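Local coordinates for protein leucine aminopeptidase 2, chloroplastic (Streptomyces sp. BC16019, PDB 5LHJ) that probably acts as a metal-dependent aminopeptidase of the M17 family, removing N-terminal residues from peptides, and serves as a maturation enzyme for the peptide natural product bottromycin, at residues A[447-452]-A[456-461]. Residues are numbered along the deposited sequence; the frame is centred on the assembly and turned at random.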
ATOM      1  N   PHE A 447     -28.256   5.283   9.090  1.00 15.34           N
ATOM      2  CA  PHE A 447     -28.795   4.298   8.149  1.00 15.43           C
ATOM      3  C   PHE A 447     -29.838   3.417   8.844  1.00 15.67           C
ATOM      4  O   PHE A 447     -30.974   3.271   8.341  1.00 15.84           O
ATOM      5  CB  PHE A 447     -27.622   3.476   7.557  1.00 15.15           C
ATOM      6  CG  PHE A 447     -28.010   2.447   6.542  1.00 14.97           C
ATOM      7  CD1 PHE A 447     -28.647   1.256   6.922  1.00 14.88           C
ATOM      8  CD2 PHE A 447     -27.691   2.626   5.200  1.00 14.89           C
ATOM      9  CE1 PHE A 447     -28.987   0.293   5.980  1.00 14.95           C
ATOM     10  CE2 PHE A 447     -28.015   1.653   4.260  1.00 14.94           C
ATOM     11  CZ  PHE A 447     -28.673   0.491   4.649  1.00 14.81           C
ATOM     12  N   LEU A 448     -29.466   2.828   9.979  1.00 15.62           N
ATOM     13  CA  LEU A 448     -30.383   1.956  10.731  1.00 16.11           C
ATOM     14  C   LEU A 448     -31.614   2.709  11.227  1.00 16.24           C
ATOM     15  O   LEU A 448     -32.727   2.177  11.215  1.00 15.87           O
ATOM     16  CB  LEU A 448     -29.675   1.316  11.924  1.00 16.29           C
ATOM     17  CG  LEU A 448     -28.512   0.364  11.633  1.00 16.58           C
ATOM     18  CD1 LEU A 448     -27.907  -0.096  12.955  1.00 16.95           C
ATOM     19  CD2 LEU A 448     -28.930  -0.831  10.800  1.00 16.85           C
ATOM     20  N   GLN A 449     -31.408   3.949  11.666  1.00 16.72           N
ATOM     21  CA  GLN A 449     -32.500   4.769  12.182  1.00 17.87           C
ATOM     22  C   GLN A 449     -33.662   4.888  11.185  1.00 18.54           C
ATOM     23  O   GLN A 449     -34.817   4.895  11.610  1.00 18.51           O
ATOM     24  CB  GLN A 449     -31.999   6.159  12.572  1.00 18.18           C
ATOM     25  CG  GLN A 449     -33.034   7.009  13.302  1.00 18.85           C
ATOM     26  CD  GLN A 449     -32.475   8.348  13.757  1.00 19.06           C
ATOM     27  OE1 GLN A 449     -31.528   8.872  13.171  1.00 19.28           O
ATOM     28  NE2 GLN A 449     -33.073   8.912  14.806  1.00 19.83           N
ATOM     29  N   ASP A 450     -33.340   4.962   9.888  1.00 19.29           N
ATOM     30  CA  ASP A 450     -34.338   5.073   8.797  1.00 20.63           C
ATOM     31  C   ASP A 450     -35.388   3.939   8.844  1.00 20.03           C
ATOM     32  O   ASP A 450     -36.517   4.101   8.373  1.00 20.04           O
ATOM     33  CB  ASP A 450     -33.680   4.947   7.399  1.00 22.04           C
ATOM     34  CG  ASP A 450     -32.783   6.126   6.985  1.00 24.14           C
ATOM     35  OD1 ASP A 450     -32.773   7.218   7.584  1.00 25.00           O
ATOM     36  OD2 ASP A 450     -32.050   5.914   5.977  1.00 26.08           O
ATOM     37  N   PHE A 451     -35.009   2.779   9.370  1.00 18.68           N
ATOM     38  CA  PHE A 451     -35.860   1.589   9.303  1.00 18.54           C
ATOM     39  C   PHE A 451     -36.692   1.347  10.557  1.00 18.93           C
ATOM     40  O   PHE A 451     -37.478   0.414  10.587  1.00 19.42           O
ATOM     41  CB  PHE A 451     -34.986   0.383   8.979  1.00 17.76           C
ATOM     42  CG  PHE A 451     -34.324   0.502   7.649  1.00 17.37           C
ATOM     43  CD1 PHE A 451     -35.020   0.191   6.489  1.00 17.33           C
ATOM     44  CD2 PHE A 451     -33.023   0.980   7.538  1.00 17.05           C
ATOM     45  CE1 PHE A 451     -34.414   0.315   5.241  1.00 17.27           C
ATOM     46  CE2 PHE A 451     -32.419   1.127   6.296  1.00 17.05           C
ATOM     47  CZ  PHE A 451     -33.109   0.784   5.148  1.00 17.26           C
ATOM     48  N   VAL A 452     -36.515   2.172  11.583  1.00 19.24           N
ATOM     49  CA  VAL A 452     -37.271   2.026  12.826  1.00 20.21           C
ATOM     50  C   VAL A 452     -38.533   2.852  12.671  1.00 20.95           C
ATOM     51  O   VAL A 452     -38.467   4.056  12.421  1.00 20.85           O
ATOM     52  CB  VAL A 452     -36.471   2.494  14.054  1.00 20.39           C
ATOM     53  CG1 VAL A 452     -37.266   2.267  15.333  1.00 21.04           C
ATOM     54  CG2 VAL A 452     -35.150   1.746  14.133  1.00 20.55           C
ATOM     55  N   VAL A 456     -41.267   4.827  17.699  1.00 26.82           N
ATOM     56  CA  VAL A 456     -40.786   3.705  18.518  1.00 25.45           C
ATOM     57  C   VAL A 456     -39.405   4.052  19.094  1.00 24.13           C
ATOM     58  O   VAL A 456     -38.473   4.301  18.314  1.00 23.75           O
ATOM     59  CB  VAL A 456     -40.688   2.402  17.687  1.00 25.50           C
ATOM     60  CG1 VAL A 456     -40.149   1.259  18.529  1.00 25.36           C
ATOM     61  CG2 VAL A 456     -42.054   2.035  17.098  1.00 26.22           C
ATOM     62  N   PRO A 457     -39.263   4.084  20.442  1.00 23.13           N
ATOM     63  CA  PRO A 457     -37.947   4.325  21.039  1.00 22.20           C
ATOM     64  C   PRO A 457     -36.951   3.248  20.642  1.00 21.15           C
ATOM     65  O   PRO A 457     -37.303   2.064  20.586  1.00 20.32           O
ATOM     66  CB  PRO A 457     -38.211   4.292  22.547  1.00 23.03           C
ATOM     67  CG  PRO A 457     -39.649   4.613  22.690  1.00 23.70           C
ATOM     68  CD  PRO A 457     -40.332   4.091  21.462  1.00 23.77           C
ATOM     69  N   TRP A 458     -35.721   3.665  20.362  1.00 19.65           N
ATOM     70  CA  TRP A 458     -34.719   2.770  19.803  1.00 18.77           C
ATOM     71  C   TRP A 458     -33.327   3.144  20.268  1.00 18.37           C
ATOM     72  O   TRP A 458     -33.015   4.328  20.424  1.00 18.22           O
ATOM     73  CB  TRP A 458     -34.816   2.806  18.271  1.00 18.79           C
ATOM     74  CG  TRP A 458     -33.618   2.327  17.494  1.00 18.69           C
ATOM     75  CD1 TRP A 458     -33.255   1.026  17.232  1.00 18.91           C
ATOM     76  CD2 TRP A 458     -32.647   3.152  16.849  1.00 18.67           C
ATOM     77  NE1 TRP A 458     -32.100   1.003  16.475  1.00 18.77           N
ATOM     78  CE2 TRP A 458     -31.716   2.300  16.220  1.00 18.64           C
ATOM     79  CE3 TRP A 458     -32.467   4.539  16.748  1.00 19.06           C
ATOM     80  CZ2 TRP A 458     -30.629   2.792  15.496  1.00 18.70           C
ATOM     81  CZ3 TRP A 458     -31.368   5.028  16.025  1.00 18.69           C
ATOM     82  CH2 TRP A 458     -30.472   4.156  15.421  1.00 18.38           C
ATOM     83  N   ALA A 459     -32.510   2.118  20.500  1.00 17.93           N
ATOM     84  CA  ALA A 459     -31.087   2.283  20.748  1.00 17.64           C
ATOM     85  C   ALA A 459     -30.297   1.277  19.918  1.00 17.33           C
ATOM     86  O   ALA A 459     -30.763   0.167  19.646  1.00 16.91           O
ATOM     87  CB  ALA A 459     -30.762   2.113  22.234  1.00 17.64           C
ATOM     88  N   HIS A 460     -29.085   1.682  19.543  1.00 16.84           N
ATOM     89  CA  HIS A 460     -28.176   0.880  18.723  1.00 16.83           C
ATOM     90  C   HIS A 460     -26.834   0.782  19.450  1.00 16.90           C
ATOM     91  O   HIS A 460     -26.253   1.810  19.840  1.00 16.50           O
ATOM     92  CB  HIS A 460     -28.045   1.550  17.351  1.00 17.26           C
ATOM     93  CG  HIS A 460     -26.821   1.168  16.570  1.00 17.66           C
ATOM     94  ND1 HIS A 460     -26.529  -0.133  16.216  1.00 17.76           N
ATOM     95  CD2 HIS A 460     -25.834   1.930  16.045  1.00 17.61           C
ATOM     96  CE1 HIS A 460     -25.400  -0.159  15.532  1.00 17.89           C
ATOM     97  NE2 HIS A 460     -24.967   1.084  15.397  1.00 18.08           N
ATOM     98  N   LEU A 461     -26.363  -0.452  19.643  1.00 16.82           N
ATOM     99  CA  LEU A 461     -25.071  -0.713  20.281  1.00 17.18           C
ATOM    100  C   LEU A 461     -24.103  -1.269  19.242  1.00 16.76           C
ATOM    101  O   LEU A 461     -24.327  -2.355  18.724  1.00 16.38           O
ATOM    102  CB  LEU A 461     -25.225  -1.727  21.415  1.00 18.01           C
ATOM    103  CG  LEU A 461     -26.214  -1.445  22.540  1.00 19.20           C
ATOM    104  CD1 LEU A 461     -26.049  -2.452  23.683  1.00 19.39           C
ATOM    105  CD2 LEU A 461     -26.035  -0.059  23.071  1.00 20.17           C
TER
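V452 and W458 show how a strand-borne indole can be packed by the helix and turn that precede it in the chain. Methyl CG2 of V452 sits almost straight above the five-membered ring of W458, 3.7 Å from its centroid and 9° off the normal, a close CH-pi contact. The other methyl, V452 CG1, lies 3.8 Å from V456 O and also touches CB of V456 and W458. At the far end of the indole, Q449 CA lies over the six-membered ring, and Q449 CB comes within 3.7 Å of W458 CZ3. L448 bridges two aromatic side chains: its CB meets W458 CZ2 obliquely, at 4.0 Å, whereas CD1 stands over the imidazole face of H460, 3.7 Å from the ring centroid. This is a tight helix-to-strand connection in the catalytic domain: a type I turn from Q449 to V452 follows the body of helix 440-449, and a short loop leads into strand 458-462, which runs parallel to strand 367-372. With CG anti to the backbone N (chi1 161°), the W458 indole is laid across Q449 and V452, and D370 OD2 takes a hydrogen bond from W458 NE1, while its OD1 is hydrogen-bonded to H460 ND1. A leucine in place of W458 would probably leave D370 without its indole partner and open a gap beneath V452 and Q449. Farther out, R421 holds Q449 OE1, while the H460 side chain lies about 8 Å from that of K261, a manganese ligand seen in this protein though no metal is bound in this chain.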